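Local coordinates for neurotoxin (Clostridium botulinum, PDB 2QN0), which probably cleaves neuronal SNARE proteins as the zinc-dependent protease light chain of botulinum neurotoxin type C1, at residues T112-P117 against Q324-K329; L200-A205 against N368-K373; K216-M221 against Q413-N418; R303-T308 against S337-V342. All blocks are in the same frame, centred on the assembly; numbering follows the deposited sequence.

Contact 1 of 4, residues T112-P117 against Q324-K329; sequences TDIPFP and QKLIRK
The amino group of Lys329 is gripped by two main-chain carbonyls: NZ donates to Ile114 O at 2.7 Å across the contact and to Leu238 O just outside it. This is loop-on-helix packing within the clostridial zinc protease fold, where the extended chain leaving helix 101-112 lies along helix 319-330. A lysine suits the place because its side chain, with CG anti to the backbone N (chi1 170°) and extended from there on, reaches from the helix to the loop and brings a donor to the main-chain carbonyl of Ile114. NZ approaches Ile114 O well off the C=O line, at 133° and tilted from the carbonyl plane, while the methylenes CD and CE lie close beside the same oxygen. Nearer the helix, the carboxylate of Asp113 rests against the root of this chain, its OD1 3.8 Å from Lys329 CB, and its OD2 is hydrogen-bonded to Tyr239 OH. Asp113 OD1 and the helix carbonyl Lys325 O also share a water, at 2.7 and 2.8 Å, although that water has other acceptors competing for its protons. A second water accepts from Ile114 N at 3.0 Å. The apolar half belongs to Leu326, and a leucine suits the place because its two methyls can meet different loop residues. The Leu326 and Ile114 side chains cross at about a right angle, CD2 of Leu326 against CG1 of Ile114, while Leu326 CD1 reaches Phe116 CD1 at 3.8 Å and touches Pro117 CD at 3.7 Å.

Contact 2 of 4, residues L200-A205 against N368-K373; sequences LTYSNA and NVQNRK
The peptide N of Arg372 lies over one face of the Tyr202 ring, 3.5 Å above its plane and offset to the rim, so the aromatic face is covered by main chain as well as by side chain. Arg372 CB adds a CH-pi contact over the same ring, 4.3 Å from its centroid and 17° off the normal. Tyr202 holds the ring there with CG lodged between the backbone N and the carbonyl carbon (chi1 54°). At the far end Tyr202 OH comes within 3.1 Å of Asn371 CA, while Gln370 CG sits at the ring edge, near its plane.

The backbones join at a single beta bridge, Ala205 with Arg372. Asn204, centre of an inverse gamma turn, offers its O to Lys373 N at 2.9 Å, and Ala205 CA makes a CA-H...O contact with Asn371 O. The small methyl of Ala205 fits against the Gln370 amide, CB to CD 3.4 Å, and the amide is held by its OE1, which accepts from Asn207 N and, in its carbonyl plane, from Asn371 N. A water links Asn204 OD1 to Lys373 NZ.

Beyond the ring the arginine chain runs extended past Leu200 CD1, with its NE in a salt bridge to Glu360 and its side chain touching the zinc ligand His229. The ring against its root and the carboxylate at NE are consistent with a well-defined path for the Arg372 side chain, which is thereby placed about 6 Å from the zinc ion.

Contact 3 of 4, residues K216-M221 against Q413-N418; sequences KSEFCM and QNLSRN
The ring of Phe219 meets Gln413 at its edge, where Gln413 CB lies in the ring plane, 4.0 Å from CD1; Gln413 O and Asn414 N approach it obliquely. The Asn414 amide is turned 57° from the ring, with Asn414 CB beside Phe219 CE1. From there Asn414 ND2 donates to Ser217 OG at 3.1 Å, an oxygen also bonded to Glu211. The other end of the amide, OD1, accepts from Ser416 N in an Asx turn, and from a water that itself accepts from Glu218 N. Asparagine suits the place because its ND2 can reach across to Ser217 while OD1 holds its own turn.

A single beta bridge pairs Phe219 with Asn414. Cys220 N donates to Gln413 O at 3.0 Å, in the carbonyl plane, and Leu415 N to Glu218 O at 3.0 Å. Gln413 O also receives a CA-H...O contact from Phe219 CA. The extended glutamine chain then carries NE2 to Cys220 O (3.1 Å), so its main-chain carbonyl and its side-chain amide both engage Cys220; NE2 also donates to Gln370 O, and OE1 is held by Asn400. Leu415 spreads its methyls along the strand, CD1 near Cys220 CB at 4.1 Å and CD2 near Glu218 OE1.

Strand 219-220 is flanked by antiparallel strand 201-202, whose Tyr202 packs on Phe219 and Gln413, and by the 413-418 loop, with Val383 of strand 383-384 packing on Cys220 and Leu415.

Contact 4 of 4, residues R303-T308 against S337-V342; sequences RLNSIT and SGEVTV
A small beta hairpin, strands 333-334 and 340-341, is tied here to the C-terminal end of helix 283-304 by one side-chain amide, that of Asn305. The amide treats Val340 much as a neighbouring strand would. Val340 N donates to Asn305 OD1 at 2.7 Å, a nearly straight bond with 168° at the hydrogen, and it falls in the carbonyl plane on a lone pair. Asn305 ND2 returns a bond to Val340 O at 3.1 Å, again in the carbonyl plane and on a lone pair, with that oxygen close to the plane of the donating amide. Two bonds to one residue fix the rotation of the amide, and asparagine is apt because it offers a donor and an acceptor side by side at the end of a short chain. With CG anti to the carbonyl carbon (chi1 -68°), the amide points off the helix end toward the Val340 backbone. OD1 has a second partner: a water donates to it at 2.7 Å and to Gly338 O at 2.8 Å, extending the link into the hairpin turn. Gly338 adopts a positive phi, where a CB would be pressed against the preceding carbonyl oxygen, so glycine fits that position. The Glu339 and Asn305 side chains cross at about a right angle, Glu339 CG 3.6 Å from Asn305 ND2.

Beside the polar pair Val340 CG2 meets Leu304 CB at 4.3 Å, and this apolar side continues into the fold. Val340 also packs on Lys323 and Ile327 of helix 319-330, Leu304 touches Leu326 of that helix and Phe127 of strand 126-128, and Thr341 pairs by backbone with Val333.

The four contacts form two pairs on opposite sides of the chain's centre. Contacts 1 and 4, with centres about 14 Å apart, share packing among helices 283-304 and 319-330, the 112-117 loop and strand 340-341: Ile327 CD1 lies 3.8 Å from Val340 CG2, and Phe116 CE1 is 3.9 Å from Leu304 CD2. Contacts 2 and 3, with centres about 9 Å apart, meet through the paired strands 201-202 and 219-220 and through Gln413 NE2, which probably bonds Gln370 O at 2.9 Å. This second pair is near the zinc held by His229, His233 and Glu269: the side chain of Arg372 in contact 2 is about 6 Å from the metal and that of Met221 in contact 3 about 10 Å. Contacts 1 and 2 are about 24 Å apart between nearest atoms.

Contact 1 of 4, residues T112-P117 against Q324-K329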
loop_
_atom_site.group_PDB
_atom_site.type_symbol
_atom_site.label_atom_id
_atom_site.label_comp_id
_atom_site.label_asym_id
_atom_site.label_seq_id
_atom_site.Cartn_x
_atom_site.Cartn_y
_atom_site.Cartn_z
ATOM N N THR A 112 9.397 10.099 0.201
ATOM C CA THR A 112 10.253 11.136 -0.370
ATOM C C THR A 112 10.052 11.376 -1.864
ATOM O O THR A 112 9.887 12.518 -2.291
ATOM C CB THR A 112 11.739 10.808 -0.126
ATOM O OG1 THR A 112 11.960 10.635 1.279
ATOM C CG2 THR A 112 12.624 11.934 -0.637
ATOM N N ASP A 113 10.086 10.317 -2.669
ATOM C CA ASP A 113 9.895 10.492 -4.107
ATOM C C ASP A 113 8.437 10.792 -4.403
ATOM O O ASP A 113 7.544 10.322 -3.702
ATOM C CB ASP A 113 10.361 9.254 -4.881
ATOM C CG ASP A 113 11.875 9.155 -4.952
ATOM O OD1 ASP A 113 12.533 10.215 -4.962
ATOM O OD2 ASP A 113 12.410 8.031 -5.012
ATOM N N ILE A 114 8.195 11.576 -5.447
ATOM C CA ILE A 114 6.837 11.962 -5.792
ATOM C C ILE A 114 6.409 11.567 -7.203
ATOM O O ILE A 114 7.239 11.282 -8.064
ATOM C CB ILE A 114 6.663 13.492 -5.687
ATOM C CG1 ILE A 114 7.525 14.181 -6.750
ATOM C CG2 ILE A 114 7.089 13.976 -4.301
ATOM C CD1 ILE A 114 7.158 15.639 -6.993
ATOM N N PRO A 115 5.091 11.528 -7.444
ATOM C CA PRO A 115 4.587 11.180 -8.773
ATOM C C PRO A 115 5.024 12.309 -9.696
ATOM O O PRO A 115 5.139 13.455 -9.256
ATOM C CB PRO A 115 3.073 11.204 -8.586
ATOM C CG PRO A 115 2.900 10.807 -7.156
ATOM C CD PRO A 115 3.991 11.592 -6.465
ATOM N N PHE A 116 5.296 12.003 -10.959
ATOM C CA PHE A 116 5.654 13.069 -11.883
ATOM C C PHE A 116 4.400 13.940 -11.922
ATOM O O PHE A 116 3.284 13.423 -11.981
ATOM C CB PHE A 116 5.918 12.517 -13.284
ATOM C CG PHE A 116 6.267 13.580 -14.291
ATOM C CD1 PHE A 116 7.593 13.848 -14.606
ATOM C CD2 PHE A 116 5.267 14.323 -14.907
ATOM C CE1 PHE A 116 7.920 14.847 -15.525
ATOM C CE2 PHE A 116 5.581 15.325 -15.826
ATOM C CZ PHE A 116 6.910 15.585 -16.133
ATOM N N PRO A 117 4.560 15.273 -11.880
ATOM C CA PRO A 117 3.376 16.134 -11.914
ATOM C C PRO A 117 2.727 16.208 -13.293
ATOM O O PRO A 117 2.973 17.140 -14.060
ATOM C CB PRO A 117 3.918 17.483 -11.441
ATOM C CG PRO A 117 5.320 17.473 -11.951
ATOM C CD PRO A 117 5.783 16.060 -11.649
ATOM N N GLN A 324 15.086 18.455 -10.756
ATOM C CA GLN A 324 16.158 17.738 -10.069
ATOM C C GLN A 324 15.637 16.591 -9.206
ATOM O O GLN A 324 16.243 15.520 -9.155
ATOM C CB GLN A 324 16.972 18.701 -9.204
ATOM C CG GLN A 324 17.789 19.699 -10.009
ATOM C CD GLN A 324 18.728 19.016 -10.990
ATOM O OE1 GLN A 324 19.524 18.159 -10.607
ATOM N NE2 GLN A 324 18.638 19.395 -12.261
ATOM N N LYS A 325 14.521 16.817 -8.522
ATOM C CA LYS A 325 13.939 15.779 -7.675
ATOM C C LYS A 325 13.503 14.581 -8.515
ATOM O O LYS A 325 13.712 13.428 -8.131
ATOM C CB LYS A 325 12.734 16.329 -6.902
ATOM C CG LYS A 325 13.101 17.319 -5.803
ATOM C CD LYS A 325 11.875 17.757 -5.005
ATOM C CE LYS A 325 12.277 18.684 -3.858
ATOM N NZ LYS A 325 11.110 19.124 -3.043
ATOM N N LEU A 326 12.898 14.858 -9.664
ATOM C CA LEU A 326 12.433 13.792 -10.545
ATOM C C LEU A 326 13.601 13.062 -11.209
ATOM O O LEU A 326 13.533 11.854 -11.441
ATOM C CB LEU A 326 11.469 14.369 -11.581
ATOM C CG LEU A 326 10.192 14.910 -10.923
ATOM C CD1 LEU A 326 9.428 15.805 -11.881
ATOM C CD2 LEU A 326 9.325 13.742 -10.468
ATOM N N ILE A 327 14.674 13.789 -11.508
ATOM C CA ILE A 327 15.855 13.168 -12.099
ATOM C C ILE A 327 16.397 12.133 -11.112
ATOM O O ILE A 327 16.782 11.030 -11.502
ATOM C CB ILE A 327 16.952 14.220 -12.399
ATOM C CG1 ILE A 327 16.526 15.078 -13.595
ATOM C CG2 ILE A 327 18.286 13.528 -12.658
ATOM C CD1 ILE A 327 17.426 16.275 -13.858
ATOM N N ARG A 328 16.414 12.485 -9.826
ATOM C CA ARG A 328 16.895 11.564 -8.799
ATOM C C ARG A 328 15.948 10.373 -8.630
ATOM O O ARG A 328 16.392 9.240 -8.450
ATOM C CB ARG A 328 17.052 12.278 -7.450
ATOM C CG ARG A 328 18.218 13.263 -7.383
ATOM C CD ARG A 328 18.506 13.683 -5.941
ATOM N NE ARG A 328 17.444 14.501 -5.355
ATOM C CZ ARG A 328 17.333 15.818 -5.511
ATOM N NH1 ARG A 328 18.218 16.484 -6.239
ATOM N NH2 ARG A 328 16.336 16.473 -4.928
ATOM N N LYS A 329 14.645 10.635 -8.679
ATOM C CA LYS A 329 13.641 9.581 -8.537
ATOM C C LYS A 329 13.839 8.464 -9.563
ATOM O O LYS A 329 13.937 7.287 -9.217
ATOM C CB LYS A 329 12.236 10.160 -8.725
ATOM C CG LYS A 329 11.135 9.106 -8.829
ATOM C CD LYS A 329 9.793 9.730 -9.184
ATOM C CE LYS A 329 8.712 8.664 -9.347
ATOM N NZ LYS A 329 7.440 9.243 -9.872
HETATM O O HOH W 1 10.744 12.710 -6.444
HETATM O O HOH W 2 13.411 12.690 -5.448
#

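Contact 2 of 4, residues L200-A205 against N368-K373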
loop_
_atom_site.group_PDB
_atom_site.type_symbol
_atom_site.label_atom_id
_atom_site.label_comp_id
_atom_site.label_asym_id
_atom_site.label_seq_id
_atom_site.Cartn_x
_atom_site.Cartn_y
_atom_site.Cartn_z
ATOM N N LEU A 200 -4.845 -12.977 7.861
ATOM C CA LEU A 200 -5.148 -14.143 7.048
ATOM C C LEU A 200 -4.399 -15.323 7.670
ATOM O O LEU A 200 -3.293 -15.153 8.192
ATOM C CB LEU A 200 -4.669 -13.868 5.615
ATOM C CG LEU A 200 -4.626 -14.925 4.510
ATOM C CD1 LEU A 200 -4.645 -14.219 3.151
ATOM C CD2 LEU A 200 -3.376 -15.782 4.653
ATOM N N THR A 201 -5.005 -16.509 7.642
ATOM C CA THR A 201 -4.371 -17.703 8.202
ATOM C C THR A 201 -4.109 -18.734 7.107
ATOM O O THR A 201 -4.848 -18.806 6.123
ATOM C CB THR A 201 -5.236 -18.333 9.312
ATOM O OG1 THR A 201 -6.549 -18.599 8.807
ATOM C CG2 THR A 201 -5.340 -17.379 10.505
ATOM N N TYR A 202 -3.068 -19.539 7.292
ATOM C CA TYR A 202 -2.667 -20.532 6.295
ATOM C C TYR A 202 -1.865 -21.666 6.930
ATOM O O TYR A 202 -1.442 -21.564 8.083
ATOM C CB TYR A 202 -1.788 -19.835 5.255
ATOM C CG TYR A 202 -0.633 -19.113 5.919
ATOM C CD1 TYR A 202 0.557 -19.782 6.219
ATOM C CD2 TYR A 202 -0.783 -17.804 6.381
ATOM C CE1 TYR A 202 1.558 -19.175 6.972
ATOM C CE2 TYR A 202 0.214 -17.187 7.139
ATOM C CZ TYR A 202 1.376 -17.881 7.435
ATOM O OH TYR A 202 2.339 -17.301 8.232
ATOM N N SER A 203 -1.651 -22.738 6.167
ATOM C CA SER A 203 -0.861 -23.877 6.627
ATOM C C SER A 203 0.253 -24.174 5.618
ATOM O O SER A 203 1.249 -24.819 5.951
ATOM C CB SER A 203 -1.741 -25.119 6.823
ATOM O OG SER A 203 -2.389 -25.505 5.625
ATOM N N ASN A 204 0.081 -23.703 4.385
ATOM C CA ASN A 204 1.084 -23.894 3.333
ATOM C C ASN A 204 2.031 -22.712 3.495
ATOM O O ASN A 204 1.850 -21.670 2.863
ATOM C CB ASN A 204 0.413 -23.867 1.953
ATOM C CG ASN A 204 1.402 -24.031 0.815
ATOM O OD1 ASN A 204 2.550 -24.426 1.019
ATOM N ND2 ASN A 204 0.953 -23.736 -0.400
ATOM N N ALA A 205 3.035 -22.893 4.351
ATOM C CA ALA A 205 3.991 -21.843 4.693
ATOM C C ALA A 205 5.400 -21.976 4.128
ATOM O O ALA A 205 5.815 -23.045 3.688
ATOM C CB ALA A 205 4.062 -21.720 6.213
ATOM N N ASN A 368 12.390 -12.375 9.254
ATOM C CA ASN A 368 12.374 -13.670 9.926
ATOM C C ASN A 368 11.025 -14.032 10.546
ATOM O O ASN A 368 10.935 -14.313 11.741
ATOM C CB ASN A 368 13.462 -13.708 11.004
ATOM C CG ASN A 368 13.687 -15.102 11.552
ATOM O OD1 ASN A 368 13.907 -16.051 10.797
ATOM N ND2 ASN A 368 13.641 -15.234 12.874
ATOM N N VAL A 369 9.977 -14.023 9.729
ATOM C CA VAL A 369 8.646 -14.380 10.198
ATOM C C VAL A 369 8.076 -15.472 9.308
ATOM O O VAL A 369 8.485 -15.625 8.154
ATOM C CB VAL A 369 7.668 -13.175 10.167
ATOM C CG1 VAL A 369 8.153 -12.083 11.115
ATOM C CG2 VAL A 369 7.532 -12.639 8.743
ATOM N N GLN A 370 7.144 -16.242 9.855
ATOM C CA GLN A 370 6.489 -17.295 9.094
ATOM C C GLN A 370 5.546 -16.570 8.146
ATOM O O GLN A 370 5.040 -15.497 8.475
ATOM C CB GLN A 370 5.682 -18.200 10.033
ATOM C CG GLN A 370 4.970 -19.362 9.346
ATOM C CD GLN A 370 5.938 -20.324 8.680
ATOM O OE1 GLN A 370 6.616 -19.967 7.715
ATOM N NE2 GLN A 370 6.011 -21.552 9.197
ATOM N N ASN A 371 5.310 -17.140 6.970
ATOM C CA ASN A 371 4.407 -16.509 6.021
ATOM C C ASN A 371 3.909 -17.518 4.998
ATOM O O ASN A 371 4.468 -18.606 4.861
ATOM C CB ASN A 371 5.110 -15.345 5.305
ATOM C CG ASN A 371 4.140 -14.472 4.523
ATOM O OD1 ASN A 371 3.064 -14.134 5.016
ATOM N ND2 ASN A 371 4.523 -14.088 3.306
ATOM N N ARG A 372 2.848 -17.153 4.287
ATOM C CA ARG A 372 2.289 -18.026 3.267
ATOM C C ARG A 372 3.372 -18.296 2.229
ATOM O O ARG A 372 4.179 -17.421 1.924
ATOM C CB ARG A 372 1.072 -17.360 2.617
ATOM C CG ARG A 372 1.324 -15.945 2.104
ATOM C CD ARG A 372 0.029 -15.300 1.617
ATOM N NE ARG A 372 0.212 -13.895 1.255
ATOM C CZ ARG A 372 -0.776 -13.084 0.883
ATOM N NH1 ARG A 372 -2.021 -13.538 0.820
ATOM N NH2 ARG A 372 -0.520 -11.815 0.579
ATOM N N LYS A 373 3.400 -19.515 1.701
ATOM C CA LYS A 373 4.397 -19.886 0.707
ATOM C C LYS A 373 4.100 -19.259 -0.653
ATOM O O LYS A 373 5.018 -18.921 -1.403
ATOM C CB LYS A 373 4.454 -21.406 0.573
ATOM C CG LYS A 373 5.564 -21.903 -0.338
ATOM C CD LYS A 373 5.615 -23.419 -0.337
ATOM C CE LYS A 373 6.728 -23.936 -1.231
ATOM N NZ LYS A 373 6.761 -25.426 -1.233
HETATM O O HOH W 3 3.856 -26.433 -1.227
#

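Contact 3 of 4, residues K216-M221 against Q413-N418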
loop_
_atom_site.group_PDB
_atom_site.type_symbol
_atom_site.label_atom_id
_atom_site.label_comp_id
_atom_site.label_asym_id
_atom_site.label_seq_id
_atom_site.Cartn_x
_atom_site.Cartn_y
_atom_site.Cartn_z
ATOM N N LYS A 216 -0.125 -30.427 9.973
ATOM C CA LYS A 216 0.479 -29.097 9.953
ATOM C C LYS A 216 -0.331 -28.036 10.691
ATOM O O LYS A 216 -1.559 -28.002 10.615
ATOM C CB LYS A 216 0.720 -28.663 8.506
ATOM C CG LYS A 216 1.642 -29.614 7.753
ATOM C CD LYS A 216 1.859 -29.196 6.308
ATOM C CE LYS A 216 2.707 -27.940 6.203
ATOM N NZ LYS A 216 2.980 -27.598 4.775
ATOM N N SER A 217 0.375 -27.171 11.413
ATOM C CA SER A 217 -0.257 -26.099 12.167
ATOM C C SER A 217 -0.723 -24.976 11.256
ATOM O O SER A 217 -0.204 -24.797 10.152
ATOM C CB SER A 217 0.729 -25.495 13.174
ATOM O OG SER A 217 1.148 -26.433 14.145
ATOM N N GLU A 218 -1.713 -24.225 11.726
ATOM C CA GLU A 218 -2.196 -23.065 10.995
ATOM C C GLU A 218 -1.407 -21.905 11.599
ATOM O O GLU A 218 -1.170 -21.879 12.807
ATOM C CB GLU A 218 -3.689 -22.856 11.230
ATOM C CG GLU A 218 -4.575 -23.781 10.420
ATOM C CD GLU A 218 -6.045 -23.581 10.725
ATOM O OE1 GLU A 218 -6.442 -22.431 11.004
ATOM O OE2 GLU A 218 -6.805 -24.571 10.673
ATOM N N PHE A 219 -0.985 -20.969 10.757
ATOM C CA PHE A 219 -0.219 -19.803 11.196
ATOM C C PHE A 219 -0.954 -18.564 10.715
ATOM O O PHE A 219 -1.777 -18.641 9.802
ATOM C CB PHE A 219 1.178 -19.810 10.562
ATOM C CG PHE A 219 2.125 -20.817 11.157
ATOM C CD1 PHE A 219 2.894 -20.493 12.270
ATOM C CD2 PHE A 219 2.276 -22.076 10.579
ATOM C CE1 PHE A 219 3.806 -21.407 12.798
ATOM C CE2 PHE A 219 3.183 -22.996 11.099
ATOM C CZ PHE A 219 3.952 -22.662 12.211
ATOM N N CYS A 220 -0.663 -17.422 11.326
ATOM C CA CYS A 220 -1.286 -16.176 10.902
ATOM C C CYS A 220 -0.236 -15.372 10.143
ATOM O O CYS A 220 0.962 -15.638 10.258
ATOM C CB CYS A 220 -1.749 -15.367 12.118
ATOM S SG CYS A 220 -0.381 -14.755 13.150
ATOM N N MET A 221 -0.679 -14.415 9.336
ATOM C CA MET A 221 0.266 -13.556 8.637
ATOM C C MET A 221 0.627 -12.453 9.627
ATOM O O MET A 221 -0.226 -12.002 10.392
ATOM C CB MET A 221 -0.373 -12.908 7.403
ATOM C CG MET A 221 -0.257 -13.719 6.123
ATOM S SD MET A 221 -0.786 -12.724 4.716
ATOM C CE MET A 221 0.638 -11.672 4.507
ATOM N N GLN A 413 3.195 -17.080 15.971
ATOM C CA GLN A 413 2.257 -17.001 14.852
ATOM C C GLN A 413 1.437 -18.278 14.702
ATOM O O GLN A 413 0.551 -18.359 13.849
ATOM C CB GLN A 413 3.019 -16.750 13.552
ATOM C CG GLN A 413 3.626 -15.367 13.428
ATOM C CD GLN A 413 4.498 -15.251 12.195
ATOM O OE1 GLN A 413 5.718 -15.419 12.263
ATOM N NE2 GLN A 413 3.870 -14.990 11.054
ATOM N N ASN A 414 1.738 -19.270 15.537
ATOM C CA ASN A 414 1.054 -20.560 15.507
ATOM C C ASN A 414 -0.265 -20.475 16.276
ATOM O O ASN A 414 -0.269 -20.317 17.501
ATOM C CB ASN A 414 1.968 -21.620 16.127
ATOM C CG ASN A 414 1.490 -23.031 15.867
ATOM O OD1 ASN A 414 0.310 -23.328 16.010
ATOM N ND2 ASN A 414 2.413 -23.912 15.495
ATOM N N LEU A 415 -1.381 -20.593 15.559
ATOM C CA LEU A 415 -2.702 -20.494 16.175
ATOM C C LEU A 415 -2.952 -21.387 17.386
ATOM O O LEU A 415 -3.640 -20.982 18.319
ATOM C CB LEU A 415 -3.800 -20.752 15.137
ATOM C CG LEU A 415 -4.284 -19.546 14.325
ATOM C CD1 LEU A 415 -3.118 -18.915 13.598
ATOM C CD2 LEU A 415 -5.360 -19.990 13.342
ATOM N N SER A 416 -2.408 -22.595 17.383
ATOM C CA SER A 416 -2.648 -23.491 18.509
ATOM C C SER A 416 -1.626 -23.358 19.632
ATOM O O SER A 416 -1.712 -24.066 20.634
ATOM C CB SER A 416 -2.686 -24.942 18.034
ATOM O OG SER A 416 -1.377 -25.427 17.818
ATOM N N ARG A 417 -0.662 -22.455 19.477
ATOM C CA ARG A 417 0.355 -22.274 20.508
ATOM C C ARG A 417 0.319 -20.886 21.144
ATOM O O ARG A 417 0.872 -20.682 22.227
ATOM C CB ARG A 417 1.755 -22.545 19.938
ATOM C CG ARG A 417 1.944 -23.947 19.347
ATOM C CD ARG A 417 1.620 -25.044 20.356
ATOM N NE ARG A 417 2.569 -25.087 21.464
ATOM C CZ ARG A 417 3.774 -25.646 21.402
ATOM N NH1 ARG A 417 4.185 -26.220 20.279
ATOM N NH2 ARG A 417 4.568 -25.635 22.463
ATOM N N ASN A 418 -0.333 -19.934 20.479
ATOM C CA ASN A 418 -0.428 -18.572 21.002
ATOM C C ASN A 418 -1.874 -18.173 21.285
ATOM O O ASN A 418 -2.626 -17.832 20.371
ATOM C CB ASN A 418 0.188 -17.574 20.016
ATOM C CG ASN A 418 0.350 -16.189 20.619
ATOM O OD1 ASN A 418 -0.147 -15.916 21.713
ATOM N ND2 ASN A 418 1.043 -15.306 19.906
HETATM O O HOH W 4 0.758 -27.228 17.316
HETATM O O HOH W 5 -2.243 -24.077 14.601
#

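Contact 4 of 4, residues R303-T308 against S337-V342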
loop_
_atom_site.group_PDB
_atom_site.type_symbol
_atom_site.label_atom_id
_atom_site.label_comp_id
_atom_site.label_asym_id
_atom_site.label_seq_id
_atom_site.Cartn_x
_atom_site.Cartn_y
_atom_site.Cartn_z
ATOM N N ARG A 303 10.229 15.025 -21.389
ATOM C CA ARG A 303 9.451 16.080 -20.753
ATOM C C ARG A 303 10.364 16.936 -19.884
ATOM O O ARG A 303 10.289 18.163 -19.921
ATOM C CB ARG A 303 8.328 15.483 -19.891
ATOM C CG ARG A 303 7.108 15.000 -20.672
ATOM C CD ARG A 303 6.114 14.300 -19.748
ATOM N NE ARG A 303 4.910 13.841 -20.438
ATOM C CZ ARG A 303 3.809 14.570 -20.605
ATOM N NH1 ARG A 303 3.744 15.808 -20.134
ATOM N NH2 ARG A 303 2.763 14.052 -21.235
ATOM N N LEU A 304 11.234 16.290 -19.112
ATOM C CA LEU A 304 12.141 17.016 -18.231
ATOM C C LEU A 304 13.068 17.967 -18.983
ATOM O O LEU A 304 13.601 18.913 -18.401
ATOM C CB LEU A 304 12.961 16.039 -17.385
ATOM C CG LEU A 304 12.155 15.255 -16.338
ATOM C CD1 LEU A 304 13.064 14.275 -15.616
ATOM C CD2 LEU A 304 11.509 16.230 -15.343
ATOM N N ASN A 305 13.260 17.721 -20.275
ATOM C CA ASN A 305 14.109 18.590 -21.083
ATOM C C ASN A 305 13.269 19.676 -21.745
ATOM O O ASN A 305 13.801 20.522 -22.464
ATOM C CB ASN A 305 14.820 17.799 -22.189
ATOM C CG ASN A 305 15.858 16.839 -21.656
ATOM O OD1 ASN A 305 16.655 17.182 -20.785
ATOM N ND2 ASN A 305 15.866 15.625 -22.197
ATOM N N SER A 306 11.962 19.660 -21.495
ATOM C CA SER A 306 11.059 20.623 -22.123
ATOM C C SER A 306 10.210 21.488 -21.196
ATOM O O SER A 306 9.426 22.309 -21.674
ATOM C CB SER A 306 10.111 19.878 -23.067
ATOM O OG SER A 306 10.814 18.929 -23.852
ATOM N N ILE A 307 10.349 21.321 -19.885
ATOM C CA ILE A 307 9.524 22.096 -18.960
ATOM C C ILE A 307 9.768 23.601 -18.990
ATOM O O ILE A 307 10.884 24.066 -18.760
ATOM C CB ILE A 307 9.699 21.619 -17.502
ATOM C CG1 ILE A 307 9.546 20.096 -17.421
ATOM C CG2 ILE A 307 8.651 22.284 -16.624
ATOM C CD1 ILE A 307 8.193 19.581 -17.894
ATOM N N THR A 308 8.704 24.356 -19.253
ATOM C CA THR A 308 8.781 25.814 -19.301
ATOM C C THR A 308 7.691 26.459 -18.453
ATOM O O THR A 308 7.759 27.648 -18.139
ATOM C CB THR A 308 8.614 26.336 -20.734
ATOM O OG1 THR A 308 7.306 26.002 -21.210
ATOM C CG2 THR A 308 9.657 25.724 -21.648
ATOM N N SER A 337 25.948 18.578 -21.373
ATOM C CA SER A 337 25.162 19.612 -22.033
ATOM C C SER A 337 23.953 20.016 -21.196
ATOM O O SER A 337 23.363 21.074 -21.413
ATOM C CB SER A 337 24.683 19.113 -23.396
ATOM O OG SER A 337 23.853 17.975 -23.252
ATOM N N GLY A 338 23.584 19.165 -20.243
ATOM C CA GLY A 338 22.441 19.456 -19.399
ATOM C C GLY A 338 21.210 18.658 -19.789
ATOM O O GLY A 338 20.194 18.690 -19.094
ATOM N N GLU A 339 21.294 17.940 -20.904
ATOM C CA GLU A 339 20.170 17.135 -21.362
ATOM C C GLU A 339 19.994 15.908 -20.473
ATOM O O GLU A 339 20.969 15.269 -20.079
ATOM C CB GLU A 339 20.380 16.685 -22.809
ATOM C CG GLU A 339 19.230 15.849 -23.353
ATOM C CD GLU A 339 19.452 15.398 -24.780
ATOM O OE1 GLU A 339 20.490 14.757 -25.044
ATOM O OE2 GLU A 339 18.587 15.680 -25.636
ATOM N N VAL A 340 18.743 15.589 -20.163
ATOM C CA VAL A 340 18.430 14.441 -19.324
ATOM C C VAL A 340 18.254 13.198 -20.190
ATOM O O VAL A 340 17.437 13.189 -21.109
ATOM C CB VAL A 340 17.126 14.672 -18.532
ATOM C CG1 VAL A 340 16.833 13.466 -17.646
ATOM C CG2 VAL A 340 17.248 15.935 -17.683
ATOM N N THR A 341 19.017 12.153 -19.889
ATOM C CA THR A 341 18.924 10.910 -20.646
ATOM C C THR A 341 18.707 9.709 -19.734
ATOM O O THR A 341 19.026 9.747 -18.543
ATOM C CB THR A 341 20.200 10.661 -21.473
ATOM O OG1 THR A 341 21.327 10.564 -20.596
ATOM C CG2 THR A 341 20.427 11.803 -22.458
ATOM N N VAL A 342 18.166 8.640 -20.307
ATOM C CA VAL A 342 17.913 7.417 -19.560
ATOM C C VAL A 342 19.067 6.438 -19.750
ATOM O O VAL A 342 19.446 6.121 -20.878
ATOM C CB VAL A 342 16.614 6.725 -20.031
ATOM C CG1 VAL A 342 16.339 5.501 -19.171
ATOM C CG2 VAL A 342 15.446 7.698 -19.965
HETATM O O HOH W 6 17.582 19.410 -19.628
#